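Local coordinates for core protein VP4 (Bluetongue virus, PDB 2JHP) that caps viral messenger RNA as a multifunctional enzyme and is one of the five proteins that form the inner capsid of the virus, at residues F170-T175 with R376-F381; P325-D330 with R380-R385. All coordinates share one frame; numbering follows the deposited sequence.

From the N terminus, the chain first passes through 170-175, in the loop that leads from strand 149-152 to helix 178-186. It then runs through most of the mixed sheet that holds strands 192-196 and 302-308, and the turn at 325-330 lies between that sheet's strands 322-324 and 335-341. Both segments meet the start of helix 380-391: contact 1 closes a loop of about 200 residues, contact 2 one of about 50, and the two loops end on overlapping parts of the chain, which share Arg380 and Phe381. The centres of the contacts are about 6 Å apart. Contact 1 fixes the helix's N-terminal end by polar bonds, whereas contact 2 packs its first turn against the sheet's hairpin and borders a guanine pocket.

Contact 1 of 2, residues F170-T175 with R376-F381; sequences FDDEPT and RDRGRF
Asp172 reaches across to the N terminus of helix 380-391, where Gly379 holds the N-cap position, and its carboxylate meets the first amides of the helix. OD1 takes the N-H of Phe381 at 2.8 Å through its syn lone pair, the bond nearly straight at 163°. The N-H of Glu173 approaches the same oxygen from above the carboxylate plane, and OD2 receives a weak bond from Gly379 N. An aspartate suits this place: its short side chain can take backbone N-H groups, and its negative charge is probably favourable at the N-terminal end of the helix. Gly379 has a backbone shape, with positive phi, in which a side chain would press on the preceding carbonyl and on Thr175 OG1. The backbone joins in through Arg380 N, which bonds to Glu173 O at 3.0 Å.

Arg378 bends at its third torsion (chi3 53°), turning the guanidinium back over 170-175. NH1 and NH2 grip Phe170 O end-on, in both the carbonyl and guanidinium planes. Asp172 CB covers one guanidinium face, 3.6 Å from CZ, while NH2 stands over the centre of the Phe170 ring; the cation-pi attraction is long and at most weak. Tyr373 O accepts from NE, a second anchor that limits the rotation of the head.

Farther out, Glu173 and Arg380 run side by side in the same direction, the extended chain of Arg380 carrying NH1 to the carboxylate. The carboxylate and guanidinium planes are 24° apart, and the salt bridge joins Glu173 OE1 to Arg380 NH1 at 2.8 Å, though its hydrogen bond is weak in angle.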
# COMPACT_ATOMS: atom_id res chain seq x y z
N PHE A 170 -10.85 -19.49 -9.15
CA PHE A 170 -10.45 -18.95 -7.84
C PHE A 170 -11.64 -18.77 -6.90
O PHE A 170 -12.77 -18.52 -7.35
CB PHE A 170 -9.68 -17.63 -7.99
CG PHE A 170 -10.50 -16.50 -8.54
CD1 PHE A 170 -11.25 -15.68 -7.69
CD2 PHE A 170 -10.52 -16.24 -9.91
CE1 PHE A 170 -12.02 -14.63 -8.19
CE2 PHE A 170 -11.29 -15.19 -10.43
CZ PHE A 170 -12.04 -14.38 -9.56
N ASP A 171 -11.39 -18.89 -5.60
CA ASP A 171 -12.40 -18.66 -4.58
C ASP A 171 -12.80 -17.18 -4.53
O ASP A 171 -11.94 -16.30 -4.64
CB ASP A 171 -11.90 -19.14 -3.22
CG ASP A 171 -11.89 -20.65 -3.13
OD1 ASP A 171 -12.92 -21.27 -3.48
OD2 ASP A 171 -10.87 -21.24 -2.70
N ASP A 172 -14.09 -16.91 -4.37
CA ASP A 172 -14.62 -15.54 -4.43
C ASP A 172 -15.77 -15.23 -3.45
O ASP A 172 -16.38 -16.14 -2.90
CB ASP A 172 -15.03 -15.20 -5.86
CG ASP A 172 -14.80 -13.74 -6.20
OD1 ASP A 172 -14.45 -12.95 -5.31
OD2 ASP A 172 -14.99 -13.38 -7.38
N GLU A 173 -16.05 -13.95 -3.25
CA GLU A 173 -17.05 -13.47 -2.28
C GLU A 173 -18.10 -12.59 -2.97
O GLU A 173 -17.87 -12.13 -4.09
CB GLU A 173 -16.36 -12.67 -1.16
CG GLU A 173 -15.29 -13.43 -0.39
CD GLU A 173 -14.69 -12.64 0.77
OE1 GLU A 173 -15.10 -11.48 0.98
OE2 GLU A 173 -13.81 -13.20 1.48
N PRO A 174 -19.27 -12.38 -2.32
CA PRO A 174 -20.29 -11.47 -2.87
C PRO A 174 -19.84 -10.01 -2.96
O PRO A 174 -18.99 -9.60 -2.17
CB PRO A 174 -21.46 -11.63 -1.89
CG PRO A 174 -20.85 -12.14 -0.64
CD PRO A 174 -19.72 -13.02 -1.07
N THR A 175 -20.40 -9.25 -3.90
CA THR A 175 -20.12 -7.80 -4.01
C THR A 175 -21.40 -7.03 -4.36
O THR A 175 -22.49 -7.56 -4.23
CB THR A 175 -19.09 -7.44 -5.11
OG1 THR A 175 -18.68 -8.61 -5.83
CG2 THR A 175 -17.89 -6.71 -4.51
N ARG A 376 -24.32 -15.08 -7.51
CA ARG A 376 -24.65 -13.99 -6.60
C ARG A 376 -23.77 -14.00 -5.34
O ARG A 376 -23.76 -13.03 -4.59
CB ARG A 376 -26.15 -14.01 -6.24
CG ARG A 376 -26.81 -12.63 -6.17
CD ARG A 376 -26.53 -11.90 -4.86
NE ARG A 376 -26.40 -10.45 -5.04
CZ ARG A 376 -25.28 -9.82 -5.39
NH1 ARG A 376 -24.16 -10.51 -5.62
NH2 ARG A 376 -25.27 -8.50 -5.52
N ASP A 377 -23.04 -15.09 -5.12
CA ASP A 377 -22.04 -15.14 -4.05
C ASP A 377 -20.60 -14.98 -4.54
O ASP A 377 -19.66 -15.23 -3.79
CB ASP A 377 -22.20 -16.40 -3.20
CG ASP A 377 -22.48 -17.65 -4.04
OD1 ASP A 377 -23.11 -18.59 -3.49
OD2 ASP A 377 -22.07 -17.71 -5.22
N ARG A 378 -20.42 -14.59 -5.80
CA ARG A 378 -19.08 -14.36 -6.35
C ARG A 378 -18.91 -12.94 -6.85
O ARG A 378 -19.89 -12.21 -7.03
CB ARG A 378 -18.76 -15.36 -7.48
CG ARG A 378 -18.75 -16.84 -7.03
CD ARG A 378 -18.27 -17.80 -8.14
NE ARG A 378 -16.97 -17.41 -8.70
CZ ARG A 378 -15.78 -17.81 -8.25
NH1 ARG A 378 -15.68 -18.64 -7.23
NH2 ARG A 378 -14.67 -17.38 -8.84
N GLY A 379 -17.67 -12.53 -7.05
CA GLY A 379 -17.41 -11.28 -7.75
C GLY A 379 -16.44 -10.30 -7.13
O GLY A 379 -15.86 -9.50 -7.85
N ARG A 380 -16.25 -10.36 -5.81
CA ARG A 380 -15.46 -9.35 -5.11
C ARG A 380 -14.04 -9.25 -5.65
O ARG A 380 -13.58 -8.18 -6.04
CB ARG A 380 -15.45 -9.60 -3.59
CG ARG A 380 -14.61 -8.61 -2.79
CD ARG A 380 -14.94 -8.69 -1.31
NE ARG A 380 -14.02 -7.90 -0.51
CZ ARG A 380 -13.09 -8.40 0.30
NH1 ARG A 380 -12.96 -9.71 0.45
NH2 ARG A 380 -12.29 -7.58 0.97
N PHE A 381 -13.37 -10.39 -5.70
CA PHE A 381 -12.01 -10.46 -6.19
C PHE A 381 -11.92 -10.38 -7.72
O PHE A 381 -10.91 -9.92 -8.26
CB PHE A 381 -11.31 -11.69 -5.62
CG PHE A 381 -11.22 -11.69 -4.12
CD1 PHE A 381 -11.87 -12.65 -3.36
CD2 PHE A 381 -10.48 -10.70 -3.46
CE1 PHE A 381 -11.78 -12.65 -1.96
CE2 PHE A 381 -10.39 -10.67 -2.07
CZ PHE A 381 -11.05 -11.66 -1.32

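Contact 2 of 2, residues P325-D330 with R380-R385. With GUN (guanine), chain D.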
# COMPACT_ATOMS: atom_id res chain seq x y z
N PRO A 325 -16.11 -12.07 -17.54
CA PRO A 325 -17.27 -12.31 -16.70
C PRO A 325 -17.64 -11.08 -15.88
O PRO A 325 -16.81 -10.18 -15.71
CB PRO A 325 -16.81 -13.45 -15.78
CG PRO A 325 -15.56 -14.00 -16.41
CD PRO A 325 -14.94 -12.85 -17.11
N GLN A 326 -18.87 -11.05 -15.40
CA GLN A 326 -19.41 -9.90 -14.68
C GLN A 326 -19.54 -10.19 -13.19
O GLN A 326 -20.25 -11.12 -12.81
CB GLN A 326 -20.77 -9.49 -15.24
CG GLN A 326 -20.79 -9.30 -16.74
CD GLN A 326 -22.03 -8.59 -17.19
OE1 GLN A 326 -22.28 -7.44 -16.82
NE2 GLN A 326 -22.84 -9.26 -18.00
N PRO A 327 -18.86 -9.39 -12.35
CA PRO A 327 -19.01 -9.50 -10.91
C PRO A 327 -20.45 -9.22 -10.50
O PRO A 327 -21.06 -8.29 -11.03
CB PRO A 327 -18.08 -8.40 -10.36
CG PRO A 327 -17.20 -8.04 -11.47
CD PRO A 327 -17.91 -8.34 -12.74
N GLY A 328 -20.99 -10.02 -9.58
CA GLY A 328 -22.34 -9.83 -9.05
C GLY A 328 -23.46 -10.33 -9.94
O GLY A 328 -24.64 -10.14 -9.62
N ALA A 329 -23.11 -10.95 -11.06
CA ALA A 329 -24.09 -11.49 -11.99
C ALA A 329 -24.54 -12.88 -11.55
O ALA A 329 -23.79 -13.61 -10.90
CB ALA A 329 -23.52 -11.52 -13.40
N ASP A 330 -25.77 -13.24 -11.92
CA ASP A 330 -26.35 -14.54 -11.56
C ASP A 330 -25.66 -15.71 -12.26
O ASP A 330 -25.12 -15.55 -13.36
CB ASP A 330 -27.85 -14.56 -11.84
CG ASP A 330 -28.67 -14.01 -10.67
OD1 ASP A 330 -28.18 -13.09 -9.98
OD2 ASP A 330 -29.80 -14.52 -10.45
N ARG A 380 -16.25 -10.36 -5.81
CA ARG A 380 -15.46 -9.35 -5.11
C ARG A 380 -14.04 -9.25 -5.65
O ARG A 380 -13.58 -8.18 -6.04
CB ARG A 380 -15.45 -9.60 -3.59
CG ARG A 380 -14.61 -8.61 -2.79
CD ARG A 380 -14.94 -8.69 -1.31
NE ARG A 380 -14.02 -7.90 -0.51
CZ ARG A 380 -13.09 -8.40 0.30
NH1 ARG A 380 -12.96 -9.71 0.45
NH2 ARG A 380 -12.29 -7.58 0.97
N PHE A 381 -13.37 -10.39 -5.70
CA PHE A 381 -12.01 -10.46 -6.19
C PHE A 381 -11.92 -10.38 -7.72
O PHE A 381 -10.91 -9.92 -8.26
CB PHE A 381 -11.31 -11.69 -5.62
CG PHE A 381 -11.22 -11.69 -4.12
CD1 PHE A 381 -11.87 -12.65 -3.36
CD2 PHE A 381 -10.48 -10.70 -3.46
CE1 PHE A 381 -11.78 -12.65 -1.96
CE2 PHE A 381 -10.39 -10.67 -2.07
CZ PHE A 381 -11.05 -11.66 -1.32
N LEU A 382 -12.97 -10.81 -8.41
CA LEU A 382 -13.03 -10.58 -9.85
C LEU A 382 -13.05 -9.08 -10.11
O LEU A 382 -12.25 -8.56 -10.88
CB LEU A 382 -14.24 -11.28 -10.49
CG LEU A 382 -14.43 -11.08 -12.01
CD1 LEU A 382 -13.17 -11.51 -12.81
CD2 LEU A 382 -15.65 -11.80 -12.53
N LYS A 383 -13.96 -8.37 -9.43
CA LYS A 383 -14.05 -6.93 -9.58
C LYS A 383 -12.69 -6.27 -9.36
O LYS A 383 -12.24 -5.50 -10.19
CB LYS A 383 -15.10 -6.34 -8.65
CG LYS A 383 -15.55 -4.96 -9.08
CD LYS A 383 -16.81 -4.53 -8.37
CE LYS A 383 -16.54 -4.13 -6.94
NZ LYS A 383 -17.80 -3.71 -6.26
N LYS A 384 -12.03 -6.60 -8.25
CA LYS A 384 -10.69 -6.08 -7.96
C LYS A 384 -9.75 -6.23 -9.15
O LYS A 384 -9.19 -5.24 -9.63
CB LYS A 384 -10.10 -6.76 -6.72
CG LYS A 384 -8.90 -6.04 -6.10
CD LYS A 384 -8.61 -6.56 -4.69
CE LYS A 384 -7.15 -6.39 -4.28
NZ LYS A 384 -6.24 -7.34 -5.01
N ARG A 385 -9.61 -7.47 -9.60
CA ARG A 385 -8.71 -7.86 -10.68
C ARG A 385 -9.00 -7.21 -12.04
O ARG A 385 -8.08 -6.96 -12.82
CB ARG A 385 -8.73 -9.37 -10.86
CG ARG A 385 -7.94 -10.14 -9.84
CD ARG A 385 -7.61 -11.49 -10.42
NE ARG A 385 -7.56 -12.56 -9.43
CZ ARG A 385 -7.58 -13.85 -9.74
NH1 ARG A 385 -7.64 -14.22 -11.02
NH2 ARG A 385 -7.53 -14.76 -8.78
N9 GUN D . -11.54 -3.22 -5.18
C8 GUN D . -11.00 -2.40 -4.27
N7 GUN D . -11.26 -1.14 -4.60
C5 GUN D . -11.97 -1.14 -5.72
C6 GUN D . -12.51 -0.12 -6.50
O6 GUN D . -12.36 1.06 -6.18
N1 GUN D . -13.23 -0.47 -7.65
C2 GUN D . -13.37 -1.85 -7.97
N2 GUN D . -14.03 -2.20 -9.05
N3 GUN D . -12.84 -2.81 -7.19
C4 GUN D . -12.15 -2.48 -6.09
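A type II beta turn, Gln326 to Ala329, in the connection between strands 322-324 and 335-341 brings Pro327, and the residue just before the turn, Pro325, to the first turn of helix 380-391. Leu382 meets them with one methyl: CD2 lies 3.8 Å from Pro325 CB and 4.1 Å from Pro327 CD. With its CG anti to the backbone N (chi1 179°), the leucine extends away from the helix toward both rings, and it crosses Pro327 at about a right angle. Pro327 also lies against the helix backbone, its CG 3.8 Å from Lys383 CA. The contact is buried and has no hydrogen bond across it, which suits rigid, apolar proline rings; proline is also well placed at the second position of the turn, and Gly328 readily takes the positive phi of 79° at the third.

Lys383 serves two neighbours. Its CB touches Pro327 CG at 3.9 Å, while its methylenes pass the N2 and N3 side of the bound guanine, CG lying 3.2 Å from N2; a bend at chi3 (75°) follows. The ammonium group forms salt bridges with Asp184 and Asp176, so its charge is probably balanced by the two acids. Lys384 adds a looser approach, its CG 4.0 Å from guanine N9. Arg214, Asn141 and the backbone oxygen of Asp184 hydrogen-bond the base in a guanine pocket that Ala137, Tyr185 and Phe387 also line, with the aliphatic parts of helix lysines along its wall.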